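Local coordinates for uncharacterized hypothetical protein (Parabacteroides merdae, PDB 4EI0), which is of unknown function and belongs to the DUF4466 family, with two regions built mainly of antiparallel beta-sheet, at residues I271-E283 with Y289-S301. Numbering follows the deposited sequence.
Sequences ILGLKEEAGAWVE and YRAYVYINKASAS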
ATOM      1  N   ILE B 271     -54.286   6.756  -7.616  1.00 46.01           N
ATOM      2  CA  ILE B 271     -53.634   6.272  -6.390  1.00 45.08           C
ATOM      3  C   ILE B 271     -53.741   7.353  -5.309  1.00 55.47           C
ATOM      4  O   ILE B 271     -53.436   8.512  -5.554  1.00 55.37           O
ATOM      5  CB  ILE B 271     -52.159   5.959  -6.612  1.00 46.31           C
ATOM      6  CG1 ILE B 271     -52.011   4.747  -7.562  1.00 50.79           C
ATOM      7  CG2 ILE B 271     -51.474   5.707  -5.266  1.00 51.98           C
ATOM      8  CD1 ILE B 271     -50.557   4.495  -7.917  1.00 56.43           C
ATOM      9  N   LEU B 272     -54.172   6.961  -4.124  1.00 48.73           N
ATOM     10  CA  LEU B 272     -54.292   7.863  -2.966  1.00 56.16           C
ATOM     11  C   LEU B 272     -53.280   7.445  -1.895  1.00 60.53           C
ATOM     12  O   LEU B 272     -52.732   6.350  -1.949  1.00 55.05           O
ATOM     13  CB  LEU B 272     -55.721   7.827  -2.379  1.00 55.94           C
ATOM     14  CG  LEU B 272     -56.899   8.078  -3.361  1.00 52.99           C
ATOM     15  CD1 LEU B 272     -58.266   7.961  -2.743  1.00 54.00           C
ATOM     16  CD2 LEU B 272     -56.788   9.441  -4.037  1.00 50.38           C
ATOM     17  N   GLY B 273     -53.030   8.318  -0.924  1.00 60.69           N
ATOM     18  CA  GLY B 273     -52.171   7.991   0.199  1.00 52.36           C
ATOM     19  C   GLY B 273     -50.744   7.599  -0.092  1.00 65.80           C
ATOM     20  O   GLY B 273     -50.197   6.722   0.566  1.00 62.75           O
ATOM     21  N   LEU B 274     -50.117   8.242  -1.067  1.00 50.96           N
ATOM     22  CA  LEU B 274     -48.712   8.058  -1.239  1.00 49.80           C
ATOM     23  C   LEU B 274     -47.929   8.620  -0.049  1.00 54.00           C
ATOM     24  O   LEU B 274     -48.355   9.568   0.574  1.00 56.30           O
ATOM     25  CB  LEU B 274     -48.262   8.717  -2.530  1.00 51.32           C
ATOM     26  CG  LEU B 274     -48.724   7.984  -3.769  1.00 48.97           C
ATOM     27  CD1 LEU B 274     -48.601   8.948  -4.955  1.00 54.86           C
ATOM     28  CD2 LEU B 274     -47.959   6.699  -3.985  1.00 47.26           C
ATOM     29  N   LYS B 275     -46.766   8.043   0.233  1.00 48.64           N
ATOM     30  CA  LYS B 275     -45.892   8.516   1.278  1.00 48.11           C
ATOM     31  C   LYS B 275     -44.536   7.973   1.025  1.00 50.09           C
ATOM     32  O   LYS B 275     -44.339   7.236   0.075  1.00 52.30           O
ATOM     33  CB  LYS B 275     -46.403   8.047   2.639  1.00 57.09           C
ATOM     34  CG  LYS B 275     -46.674   6.547   2.762  1.00 55.96           C
ATOM     35  CD  LYS B 275     -47.185   6.162   4.143  1.00 63.49           C
ATOM     36  CE  LYS B 275     -48.258   5.088   4.052  1.00 73.65           C
ATOM     37  NZ  LYS B 275     -48.793   4.836   5.397  1.00 78.87           N
ATOM     38  N   GLU B 276     -43.584   8.347   1.865  1.00 46.20           N
ATOM     39  CA  GLU B 276     -42.257   7.867   1.766  1.00 48.03           C
ATOM     40  C   GLU B 276     -42.270   6.319   1.667  1.00 45.01           C
ATOM     41  O   GLU B 276     -42.952   5.658   2.423  1.00 44.21           O
ATOM     42  CB  GLU B 276     -41.488   8.341   2.979  1.00 55.20           C
ATOM     43  CG  GLU B 276     -40.032   7.917   2.998  1.00 66.35           C
ATOM     44  CD  GLU B 276     -39.207   8.693   4.025  1.00 80.40           C
ATOM     45  OE1 GLU B 276     -39.701   9.692   4.587  1.00 72.07           O
ATOM     46  OE2 GLU B 276     -38.049   8.295   4.259  1.00 67.27           O
ATOM     47  N   GLU B 277     -41.525   5.784   0.709  1.00 43.63           N
ATOM     48  CA  GLU B 277     -41.367   4.340   0.421  1.00 54.04           C
ATOM     49  C   GLU B 277     -42.503   3.763  -0.393  1.00 50.75           C
ATOM     50  O   GLU B 277     -42.416   2.631  -0.850  1.00 46.97           O
ATOM     51  CB  GLU B 277     -41.140   3.463   1.678  1.00 53.88           C
ATOM     52  CG  GLU B 277     -39.837   3.759   2.390  1.00 51.44           C
ATOM     53  CD  GLU B 277     -39.420   2.630   3.357  1.00 62.51           C
ATOM     54  OE1 GLU B 277     -39.552   1.413   3.044  1.00 52.88           O
ATOM     55  OE2 GLU B 277     -38.938   2.959   4.456  1.00 68.88           O
ATOM     56  N   ALA B 278     -43.549   4.536  -0.617  1.00 46.81           N
ATOM     57  CA  ALA B 278     -44.590   4.116  -1.527  1.00 45.26           C
ATOM     58  C   ALA B 278     -44.048   4.135  -2.955  1.00 45.91           C
ATOM     59  O   ALA B 278     -42.957   4.617  -3.240  1.00 43.39           O
ATOM     60  CB  ALA B 278     -45.863   4.957  -1.366  1.00 44.23           C
ATOM     61  N   GLY B 279     -44.788   3.525  -3.850  1.00 45.62           N
ATOM     62  CA  GLY B 279     -44.359   3.427  -5.233  1.00 45.14           C
ATOM     63  C   GLY B 279     -45.545   3.176  -6.142  1.00 43.42           C
ATOM     64  O   GLY B 279     -46.642   2.878  -5.659  1.00 45.01           O
ATOM     65  N   ALA B 280     -45.296   3.270  -7.439  1.00 43.93           N
ATOM     66  CA  ALA B 280     -46.312   2.962  -8.411  1.00 44.95           C
ATOM     67  C   ALA B 280     -45.688   2.397  -9.661  1.00 38.84           C
ATOM     68  O   ALA B 280     -44.769   3.011 -10.273  1.00 43.49           O
ATOM     69  CB  ALA B 280     -47.079   4.206  -8.731  1.00 44.16           C
ATOM     70  N   TRP B 281     -46.104   1.217 -10.059  1.00 42.63           N
ATOM     71  CA  TRP B 281     -45.793   0.724 -11.416  1.00 42.56           C
ATOM     72  C   TRP B 281     -46.730   1.399 -12.379  1.00 45.24           C
ATOM     73  O   TRP B 281     -47.909   1.457 -12.123  1.00 49.29           O
ATOM     74  CB  TRP B 281     -46.018  -0.745 -11.552  1.00 48.42           C
ATOM     75  CG  TRP B 281     -45.103  -1.595 -10.704  1.00 43.25           C
ATOM     76  CD1 TRP B 281     -45.401  -2.195  -9.502  1.00 48.55           C
ATOM     77  CD2 TRP B 281     -43.766  -2.027 -11.022  1.00 44.47           C
ATOM     78  NE1 TRP B 281     -44.350  -2.934  -9.058  1.00 52.03           N
ATOM     79  CE2 TRP B 281     -43.332  -2.863  -9.921  1.00 40.44           C
ATOM     80  CE3 TRP B 281     -42.901  -1.790 -12.058  1.00 42.51           C
ATOM     81  CZ2 TRP B 281     -42.095  -3.455  -9.893  1.00 41.64           C
ATOM     82  CZ3 TRP B 281     -41.630  -2.364 -11.998  1.00 46.39           C
ATOM     83  CH2 TRP B 281     -41.240  -3.180 -10.925  1.00 46.61           C
ATOM     84  N   VAL B 282     -46.208   1.843 -13.515  1.00 41.14           N
ATOM     85  CA  VAL B 282     -46.963   2.654 -14.481  1.00 41.44           C
ATOM     86  C   VAL B 282     -46.798   2.050 -15.860  1.00 48.53           C
ATOM     87  O   VAL B 282     -45.725   1.559 -16.201  1.00 41.23           O
ATOM     88  CB  VAL B 282     -46.420   4.095 -14.459  1.00 42.31           C
ATOM     89  CG1 VAL B 282     -46.939   4.915 -15.600  1.00 44.54           C
ATOM     90  CG2 VAL B 282     -46.777   4.727 -13.124  1.00 45.00           C
ATOM     91  N   GLU B 283     -47.866   2.114 -16.667  1.00 44.28           N
ATOM     92  CA  GLU B 283     -47.761   1.856 -18.116  1.00 45.05           C
ATOM     93  C   GLU B 283     -48.475   2.971 -18.845  1.00 43.35           C
ATOM     94  O   GLU B 283     -49.610   3.288 -18.495  1.00 42.32           O
ATOM     95  CB  GLU B 283     -48.368   0.503 -18.487  1.00 46.89           C
ATOM     96  CG  GLU B 283     -48.239   0.133 -19.984  1.00 51.96           C
ATOM     97  CD  GLU B 283     -48.843  -1.224 -20.287  1.00 57.23           C
ATOM     98  OE1 GLU B 283     -48.190  -2.230 -19.978  1.00 60.01           O
ATOM     99  OE2 GLU B 283     -49.995  -1.295 -20.748  1.00 61.14           O
ATOM    100  N   TYR B 289     -44.288   2.785 -22.911  1.00 41.49           N
ATOM    101  CA  TYR B 289     -43.335   2.749 -21.804  1.00 43.55           C
ATOM    102  C   TYR B 289     -44.001   2.176 -20.544  1.00 41.93           C
ATOM    103  O   TYR B 289     -45.206   2.369 -20.320  1.00 40.76           O
ATOM    104  CB  TYR B 289     -42.820   4.161 -21.486  1.00 48.73           C
ATOM    105  CG  TYR B 289     -41.955   4.875 -22.539  1.00 47.27           C
ATOM    106  CD1 TYR B 289     -40.586   4.640 -22.637  1.00 45.03           C
ATOM    107  CD2 TYR B 289     -42.514   5.828 -23.400  1.00 51.93           C
ATOM    108  CE1 TYR B 289     -39.810   5.307 -23.587  1.00 49.19           C
ATOM    109  CE2 TYR B 289     -41.746   6.495 -24.358  1.00 58.39           C
ATOM    110  CZ  TYR B 289     -40.397   6.229 -24.449  1.00 48.18           C
ATOM    111  OH  TYR B 289     -39.668   6.918 -25.375  1.00 78.14           O
ATOM    112  N   ARG B 290     -43.192   1.473 -19.746  1.00 37.77           N
ATOM    113  CA  ARG B 290     -43.505   1.170 -18.379  1.00 39.05           C
ATOM    114  C   ARG B 290     -42.520   1.862 -17.485  1.00 45.14           C
ATOM    115  O   ARG B 290     -41.411   2.173 -17.912  1.00 42.54           O
ATOM    116  CB  ARG B 290     -43.464  -0.312 -18.151  1.00 42.31           C
ATOM    117  CG  ARG B 290     -44.699  -0.978 -18.664  1.00 49.56           C
ATOM    118  CD  ARG B 290     -44.560  -2.480 -18.520  1.00 49.63           C
ATOM    119  NE  ARG B 290     -45.768  -3.079 -19.000  1.00 47.79           N
ATOM    120  CZ  ARG B 290     -46.033  -4.372 -18.930  1.00 61.68           C
ATOM    121  NH1 ARG B 290     -45.169  -5.264 -18.419  1.00 62.75           N
ATOM    122  NH2 ARG B 290     -47.190  -4.765 -19.395  1.00 55.89           N
ATOM    123  N   ALA B 291     -42.914   2.138 -16.253  1.00 42.69           N
ATOM    124  CA  ALA B 291     -42.002   2.851 -15.345  1.00 39.57           C
ATOM    125  C   ALA B 291     -42.319   2.424 -13.925  1.00 43.57           C
ATOM    126  O   ALA B 291     -43.406   1.878 -13.648  1.00 40.93           O
ATOM    127  CB  ALA B 291     -42.181   4.349 -15.493  1.00 36.08           C
ATOM    128  N   TYR B 292     -41.388   2.699 -13.025  1.00 41.25           N
ATOM    129  CA  TYR B 292     -41.614   2.538 -11.602  1.00 37.26           C
ATOM    130  C   TYR B 292     -41.251   3.870 -10.985  1.00 34.89           C
ATOM    131  O   TYR B 292     -40.097   4.349 -11.133  1.00 38.65           O
ATOM    132  CB  TYR B 292     -40.756   1.385 -10.999  1.00 41.81           C
ATOM    133  CG  TYR B 292     -40.925   1.240  -9.503  1.00 43.84           C
ATOM    134  CD1 TYR B 292     -42.151   0.861  -8.971  1.00 44.45           C
ATOM    135  CD2 TYR B 292     -39.903   1.521  -8.626  1.00 41.31           C
ATOM    136  CE1 TYR B 292     -42.357   0.753  -7.606  1.00 47.07           C
ATOM    137  CE2 TYR B 292     -40.097   1.393  -7.237  1.00 45.13           C
ATOM    138  CZ  TYR B 292     -41.329   1.062  -6.736  1.00 46.49           C
ATOM    139  OH  TYR B 292     -41.547   0.899  -5.376  1.00 51.62           O
ATOM    140  N   VAL B 293     -42.217   4.479 -10.310  1.00 36.31           N
ATOM    141  CA  VAL B 293     -42.055   5.751  -9.613  1.00 40.31           C
ATOM    142  C   VAL B 293     -41.925   5.469  -8.102  1.00 48.42           C
ATOM    143  O   VAL B 293     -42.778   4.812  -7.519  1.00 45.77           O
ATOM    144  CB  VAL B 293     -43.273   6.635  -9.848  1.00 43.31           C
ATOM    145  CG1 VAL B 293     -43.070   8.003  -9.157  1.00 41.76           C
ATOM    146  CG2 VAL B 293     -43.572   6.711 -11.341  1.00 42.70           C
ATOM    147  N   TYR B 294     -40.810   5.881  -7.496  1.00 47.00           N
ATOM    148  CA  TYR B 294     -40.534   5.594  -6.079  1.00 41.09           C
ATOM    149  C   TYR B 294     -40.609   6.898  -5.335  1.00 46.29           C
ATOM    150  O   TYR B 294     -40.045   7.877  -5.782  1.00 49.75           O
ATOM    151  CB  TYR B 294     -39.141   4.954  -5.905  1.00 43.52           C
ATOM    152  CG  TYR B 294     -38.794   4.743  -4.452  1.00 43.54           C
ATOM    153  CD1 TYR B 294     -39.436   3.765  -3.732  1.00 47.34           C
ATOM    154  CD2 TYR B 294     -37.856   5.533  -3.801  1.00 49.72           C
ATOM    155  CE1 TYR B 294     -39.150   3.534  -2.393  1.00 45.62           C
ATOM    156  CE2 TYR B 294     -37.569   5.337  -2.456  1.00 51.65           C
ATOM    157  CZ  TYR B 294     -38.199   4.317  -1.761  1.00 47.85           C
ATOM    158  OH  TYR B 294     -38.012   4.119  -0.421  1.00 52.97           O
ATOM    159  N   ILE B 295     -41.317   6.921  -4.220  1.00 44.67           N
ATOM    160  CA  ILE B 295     -41.431   8.119  -3.383  1.00 43.77           C
ATOM    161  C   ILE B 295     -40.316   8.116  -2.349  1.00 44.81           C
ATOM    162  O   ILE B 295     -40.394   7.411  -1.351  1.00 53.87           O
ATOM    163  CB  ILE B 295     -42.795   8.221  -2.686  1.00 47.30           C
ATOM    164  CG1 ILE B 295     -43.968   8.037  -3.677  1.00 48.62           C
ATOM    165  CG2 ILE B 295     -42.933   9.531  -1.907  1.00 44.47           C
ATOM    166  CD1 ILE B 295     -44.021   8.935  -4.878  1.00 46.00           C
ATOM    167  N   ASN B 296     -39.253   8.878  -2.585  1.00 40.41           N
ATOM    168  CA  ASN B 296     -38.118   8.946  -1.667  1.00 45.73           C
ATOM    169  C   ASN B 296     -38.491   9.627  -0.341  1.00 51.18           C
ATOM    170  O   ASN B 296     -38.066   9.186   0.723  1.00 54.92           O
ATOM    171  CB  ASN B 296     -36.931   9.726  -2.287  1.00 48.48           C
ATOM    172  CG  ASN B 296     -36.401   9.104  -3.554  1.00 44.64           C
ATOM    173  OD1 ASN B 296     -36.730   9.559  -4.649  1.00 51.40           O
ATOM    174  ND2 ASN B 296     -35.512   8.133  -3.426  1.00 45.41           N
ATOM    175  N   LYS B 297     -39.327  10.663  -0.420  1.00 49.66           N
ATOM    176  CA  LYS B 297     -39.690  11.535   0.733  1.00 54.60           C
ATOM    177  C   LYS B 297     -40.997  12.228   0.410  1.00 51.71           C
ATOM    178  O   LYS B 297     -41.277  12.450  -0.773  1.00 58.70           O
ATOM    179  CB  LYS B 297     -38.630  12.631   0.924  1.00 60.15           C
ATOM    180  CG  LYS B 297     -37.246  12.206   1.394  1.00 68.03           C
ATOM    181  CD  LYS B 297     -36.340  13.430   1.605  1.00 89.76           C
ATOM    182  CE  LYS B 297     -35.851  14.021   0.278  1.00 97.76           C
ATOM    183  NZ  LYS B 297     -36.002  15.505   0.198  1.00 75.84           N
ATOM    184  N   ALA B 298     -41.809  12.552   1.413  1.00 48.90           N
ATOM    185  CA  ALA B 298     -43.043  13.276   1.157  1.00 52.94           C
ATOM    186  C   ALA B 298     -43.450  14.058   2.393  1.00 61.55           C
ATOM    187  O   ALA B 298     -43.550  13.488   3.456  1.00 72.94           O
ATOM    188  CB  ALA B 298     -44.189  12.335   0.733  1.00 55.76           C
ATOM    189  N   SER B 299     -43.654  15.360   2.241  1.00 64.61           N
ATOM    190  CA  SER B 299     -44.194  16.244   3.296  1.00 66.79           C
ATOM    191  C   SER B 299     -45.367  16.989   2.680  1.00 68.01           C
ATOM    192  O   SER B 299     -45.576  16.886   1.478  1.00 61.74           O
ATOM    193  CB  SER B 299     -43.123  17.234   3.747  1.00 64.86           C
ATOM    194  OG  SER B 299     -42.749  18.101   2.689  1.00 73.31           O
ATOM    195  N   ALA B 300     -46.118  17.761   3.465  1.00 69.99           N
ATOM    196  CA  ALA B 300     -47.227  18.538   2.928  1.00 66.11           C
ATOM    197  C   ALA B 300     -46.797  19.390   1.738  1.00 66.52           C
ATOM    198  O   ALA B 300     -47.546  19.534   0.796  1.00 76.80           O
ATOM    199  CB  ALA B 300     -47.878  19.425   4.005  1.00 64.21           C
ATOM    200  N   SER B 301     -45.589  19.924   1.767  1.00 63.68           N
ATOM    201  CA  SER B 301     -45.196  20.937   0.793  1.00 79.08           C
ATOM    202  C   SER B 301     -44.283  20.441  -0.350  1.00 74.54           C
ATOM    203  O   SER B 301     -44.015  21.176  -1.286  1.00 72.61           O
ATOM    204  CB  SER B 301     -44.538  22.104   1.545  1.00 76.10           C
ATOM    205  OG  SER B 301     -43.282  21.734   2.083  1.00 72.01           O
TER
HETATM  206  O   HOH W   1     -42.649   0.946  -2.877  1.00 44.41           O
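Over one face of the Trp281 indole stands CD1 of Tyr292, 3.9 Å from Trp281 CD2, and the two rings meet obliquely with their planes 47° apart. The Arg290 guanidinium is met at its edge by the Glu283 carboxylate, which lies nearly in the same plane. Arg290 grips it side-on, NE at 2.7 Å and NH2 at 2.8 Å both reaching Glu283 OE1, with NE taking the anti lone pair. Glu283 sends CG anti to its own nitrogen (chi1 -177°) and runs alongside the extended arginine. A leucine in place of Arg290 would probably leave the Glu283 carboxylate without its charged mate and free to turn, and the carbonyl of Phe259 without its NH1 donor. Beside Tyr292, CA of Gly279 passes 3.8 Å from Tyr292 OH, a position where any side chain would collide with the phenol. That hydroxyl bonds to Leu240 O and accepts a hydrogen bond from a water that also donates to Glu277 O. On the other face of the sheet Val282 packs on Ala291 and, through CG2, on Val293. Ile295 rests against Ala278 and Leu274. Paired backbone bonds at Ala280–Val293 and Val282–Ala291, the bond from Val293 N to Ala280 O being nearly straight (174°), join 278-283 to 289-299 as an antiparallel beta hairpin within a five-stranded sheet, between strands 233-238 and 302-311; 289-299 carries a classic beta bulge at Asn296 and Lys297, opposite Thr304.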